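Local coordinates for malonyl CoA-acyl carrier protein transacylase (Clostridium perfringens, PDB 3PTW) that probably transfers the malonyl group from malonyl-CoA to the acyl carrier protein, the step that supplies malonyl units for fatty acid synthesis, at residues G157-P163 with K251-I256. Sequence-based numbering, arbitrary orientation.
Sequences GANYNSP and KPVLFI
Asn159 and Val253 form a single beta bridge through which an outermost strand of the small antiparallel four-stranded sheet, 155-162, meets the loop that leads into helix 255-264. The contact thus joins the ferredoxin-like subdomain of the acyl transferase fold to the larger subdomain.

Three backbone hydrogen bonds hold the two segments together. Val253 N donates to Ala158 O (2.9 Å) almost straight, at 174°, although it stands well above the carbonyl plane. Tyr160 N returns a bond of 2.9 Å to Val253 O. Where the loop becomes a helix, Ile256 N donates to Tyr160 O (2.8 Å), using an N-H of the helix's first turn; Phe255 N also lies near that oxygen but at a poor angle. Leu254, at the N-cap position, is the centre of an inverse gamma turn closed by a weak bond from Phe255 N to Val253 O, an oxygen that therefore serves both segments.

Apolar packing gathers around Tyr160. Its CG is anti to the carbonyl carbon (chi1 -66°), and the ring extends alongside Pro252 and Leu254. Pro252 CB meets the ring edge in its plane, 3.9 Å from Tyr160 CE2, whereas Leu254 CD1 approaches Tyr160 CD2 obliquely. Ile256 runs along the strand: CG2 packs on Tyr160 CB, while CD1, at the end of an extended chain, reaches Pro163.

Polar atoms also lie against apolar side chains, at the bridge and beside the helix start. Asn159 OD1 lies against Val253 CB and CG2, and the side chain of Val253 also touches His199 and what is probably the nucleophile elbow. Phe255 packs on Leu90 and Phe282, and its ring edge receives the backbone O of Asn161 in plane, 3.6 Å from Phe255 CD2. Asn161 OD1, buried without a polar partner, rests 3.9 Å from Phe255 CB.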
ATOM      1  N   GLY A 157     -16.740   4.352  -2.838  1.00 32.74           N
ATOM      2  CA  GLY A 157     -15.441   4.893  -2.423  1.00 32.66           C
ATOM      3  C   GLY A 157     -14.403   3.775  -2.432  1.00 32.44           C
ATOM      4  O   GLY A 157     -14.699   2.655  -2.014  1.00 33.21           O
ATOM      5  N   ALA A 158     -13.202   4.074  -2.931  1.00 31.19           N
ATOM      6  CA  ALA A 158     -12.131   3.076  -3.084  1.00 30.11           C
ATOM      7  C   ALA A 158     -10.876   3.434  -2.257  1.00 29.24           C
ATOM      8  O   ALA A 158     -10.239   2.553  -1.662  1.00 27.43           O
ATOM      9  CB  ALA A 158     -11.768   2.892  -4.585  1.00 29.28           C
ATOM     10  N   ASN A 159     -10.537   4.722  -2.231  1.00 30.37           N
ATOM     11  CA  ASN A 159      -9.414   5.225  -1.436  1.00 31.79           C
ATOM     12  C   ASN A 159      -9.747   6.558  -0.793  1.00 31.92           C
ATOM     13  O   ASN A 159     -10.422   7.390  -1.394  1.00 32.63           O
ATOM     14  CB  ASN A 159      -8.159   5.384  -2.297  1.00 33.37           C
ATOM     15  CG  ASN A 159      -7.783   4.112  -3.028  1.00 35.43           C
ATOM     16  OD1 ASN A 159      -6.930   3.376  -2.582  1.00 34.91           O
ATOM     17  ND2 ASN A 159      -8.434   3.845  -4.153  1.00 34.94           N
ATOM     18  N   TYR A 160      -9.291   6.740   0.438  1.00 31.80           N
ATOM     19  CA  TYR A 160      -9.368   8.021   1.144  1.00 31.64           C
ATOM     20  C   TYR A 160      -7.936   8.313   1.585  1.00 30.95           C
ATOM     21  O   TYR A 160      -7.464   7.816   2.600  1.00 30.79           O
ATOM     22  CB  TYR A 160     -10.367   7.964   2.316  1.00 32.14           C
ATOM     23  CG  TYR A 160     -11.777   7.762   1.825  1.00 34.64           C
ATOM     24  CD1 TYR A 160     -12.597   8.863   1.517  1.00 33.22           C
ATOM     25  CD2 TYR A 160     -12.287   6.473   1.599  1.00 32.62           C
ATOM     26  CE1 TYR A 160     -13.899   8.683   1.022  1.00 34.76           C
ATOM     27  CE2 TYR A 160     -13.583   6.288   1.103  1.00 34.03           C
ATOM     28  CZ  TYR A 160     -14.374   7.401   0.819  1.00 32.93           C
ATOM     29  OH  TYR A 160     -15.643   7.236   0.331  1.00 34.94           O
ATOM     30  N   ASN A 161      -7.236   9.091   0.771  1.00 30.67           N
ATOM     31  CA  ASN A 161      -5.792   9.206   0.898  1.00 30.71           C
ATOM     32  C   ASN A 161      -5.316  10.431   1.658  1.00 31.62           C
ATOM     33  O   ASN A 161      -4.312  10.356   2.370  1.00 31.44           O
ATOM     34  CB  ASN A 161      -5.127   9.105  -0.475  1.00 29.86           C
ATOM     35  CG  ASN A 161      -5.357   7.744  -1.138  1.00 34.50           C
ATOM     36  OD1 ASN A 161      -5.403   6.710  -0.472  1.00 29.32           O
ATOM     37  ND2 ASN A 161      -5.490   7.747  -2.444  1.00 28.55           N
ATOM     38  N   SER A 162      -6.030  11.551   1.497  1.00 32.04           N
ATOM     39  CA  SER A 162      -5.698  12.811   2.165  1.00 32.78           C
ATOM     40  C   SER A 162      -6.843  13.810   1.923  1.00 33.39           C
ATOM     41  O   SER A 162      -7.722  13.515   1.122  1.00 33.22           O
ATOM     42  CB  SER A 162      -4.349  13.355   1.658  1.00 32.89           C
ATOM     43  OG  SER A 162      -4.501  14.113   0.475  1.00 33.48           O
ATOM     44  N   PRO A 163      -6.841  14.991   2.604  1.00 33.89           N
ATOM     45  CA  PRO A 163      -7.927  15.981   2.389  1.00 34.07           C
ATOM     46  C   PRO A 163      -7.990  16.418   0.924  1.00 34.35           C
ATOM     47  O   PRO A 163      -6.981  16.855   0.366  1.00 35.19           O
ATOM     48  CB  PRO A 163      -7.513  17.181   3.259  1.00 34.49           C
ATOM     49  CG  PRO A 163      -6.438  16.668   4.180  1.00 40.23           C
ATOM     50  CD  PRO A 163      -5.767  15.528   3.460  1.00 33.85           C
ATOM     51  N   LYS A 251     -13.229  -3.323  -0.283  1.00 29.46           N
ATOM     52  CA  LYS A 251     -13.700  -2.217   0.566  1.00 29.62           C
ATOM     53  C   LYS A 251     -12.764  -0.997   0.467  1.00 29.56           C
ATOM     54  O   LYS A 251     -11.628  -1.132   0.029  1.00 28.88           O
ATOM     55  CB  LYS A 251     -13.777  -2.661   2.038  1.00 30.20           C
ATOM     56  CG  LYS A 251     -14.909  -3.634   2.381  1.00 37.07           C
ATOM     57  CD  LYS A 251     -16.215  -3.067   1.921  1.00 32.30           C
ATOM     58  CE  LYS A 251     -17.404  -4.000   2.129  1.00 39.01           C
ATOM     59  NZ  LYS A 251     -18.591  -3.186   1.731  1.00 34.29           N
ATOM     60  N   PRO A 252     -13.228   0.188   0.915  1.00 29.57           N
ATOM     61  CA  PRO A 252     -12.425   1.396   0.892  1.00 29.42           C
ATOM     62  C   PRO A 252     -11.108   1.268   1.669  1.00 29.23           C
ATOM     63  O   PRO A 252     -11.082   0.687   2.756  1.00 29.48           O
ATOM     64  CB  PRO A 252     -13.337   2.425   1.598  1.00 29.78           C
ATOM     65  CG  PRO A 252     -14.704   1.960   1.291  1.00 29.68           C
ATOM     66  CD  PRO A 252     -14.604   0.465   1.377  1.00 29.71           C
ATOM     67  N   VAL A 253     -10.041   1.828   1.107  1.00 28.66           N
ATOM     68  CA  VAL A 253      -8.766   1.995   1.817  1.00 28.82           C
ATOM     69  C   VAL A 253      -8.806   3.297   2.617  1.00 30.01           C
ATOM     70  O   VAL A 253      -8.666   4.394   2.064  1.00 31.03           O
ATOM     71  CB  VAL A 253      -7.567   1.979   0.850  1.00 28.09           C
ATOM     72  CG1 VAL A 253      -6.241   2.156   1.601  1.00 27.77           C
ATOM     73  CG2 VAL A 253      -7.556   0.677   0.069  1.00 28.72           C
ATOM     74  N   LEU A 254      -9.011   3.172   3.926  1.00 29.35           N
ATOM     75  CA  LEU A 254      -9.061   4.329   4.798  1.00 29.11           C
ATOM     76  C   LEU A 254      -7.647   4.766   5.201  1.00 29.18           C
ATOM     77  O   LEU A 254      -7.322   4.814   6.396  1.00 29.38           O
ATOM     78  CB  LEU A 254      -9.931   4.016   6.024  1.00 29.39           C
ATOM     79  CG  LEU A 254     -11.453   4.173   5.923  1.00 39.07           C
ATOM     80  CD1 LEU A 254     -11.994   4.082   4.517  1.00 29.84           C
ATOM     81  CD2 LEU A 254     -12.209   3.215   6.826  1.00 30.73           C
ATOM     82  N   PHE A 255      -6.807   5.073   4.205  1.00 28.82           N
ATOM     83  CA  PHE A 255      -5.420   5.508   4.480  1.00 28.43           C
ATOM     84  C   PHE A 255      -5.319   6.747   5.354  1.00 29.21           C
ATOM     85  O   PHE A 255      -4.461   6.805   6.247  1.00 29.43           O
ATOM     86  CB  PHE A 255      -4.605   5.746   3.207  1.00 26.94           C
ATOM     87  CG  PHE A 255      -3.129   6.051   3.480  1.00 26.23           C
ATOM     88  CD1 PHE A 255      -2.245   5.022   3.826  1.00 25.90           C
ATOM     89  CD2 PHE A 255      -2.636   7.350   3.383  1.00 26.23           C
ATOM     90  CE1 PHE A 255      -0.887   5.286   4.074  1.00 25.49           C
ATOM     91  CE2 PHE A 255      -1.279   7.627   3.628  1.00 26.11           C
ATOM     92  CZ  PHE A 255      -0.405   6.591   3.966  1.00 25.79           C
ATOM     93  N   ILE A 256      -6.165   7.746   5.087  1.00 29.47           N
ATOM     94  CA  ILE A 256      -6.134   8.972   5.892  1.00 30.72           C
ATOM     95  C   ILE A 256      -6.403   8.670   7.374  1.00 31.82           C
ATOM     96  O   ILE A 256      -5.700   9.191   8.248  1.00 33.03           O
ATOM     97  CB  ILE A 256      -7.047  10.126   5.341  1.00 31.32           C
ATOM     98  CG1 ILE A 256      -6.886  11.392   6.205  1.00 32.62           C
ATOM     99  CG2 ILE A 256      -8.513   9.707   5.281  1.00 31.75           C
ATOM    100  CD1 ILE A 256      -7.664  12.609   5.727  1.00 32.92           C
TER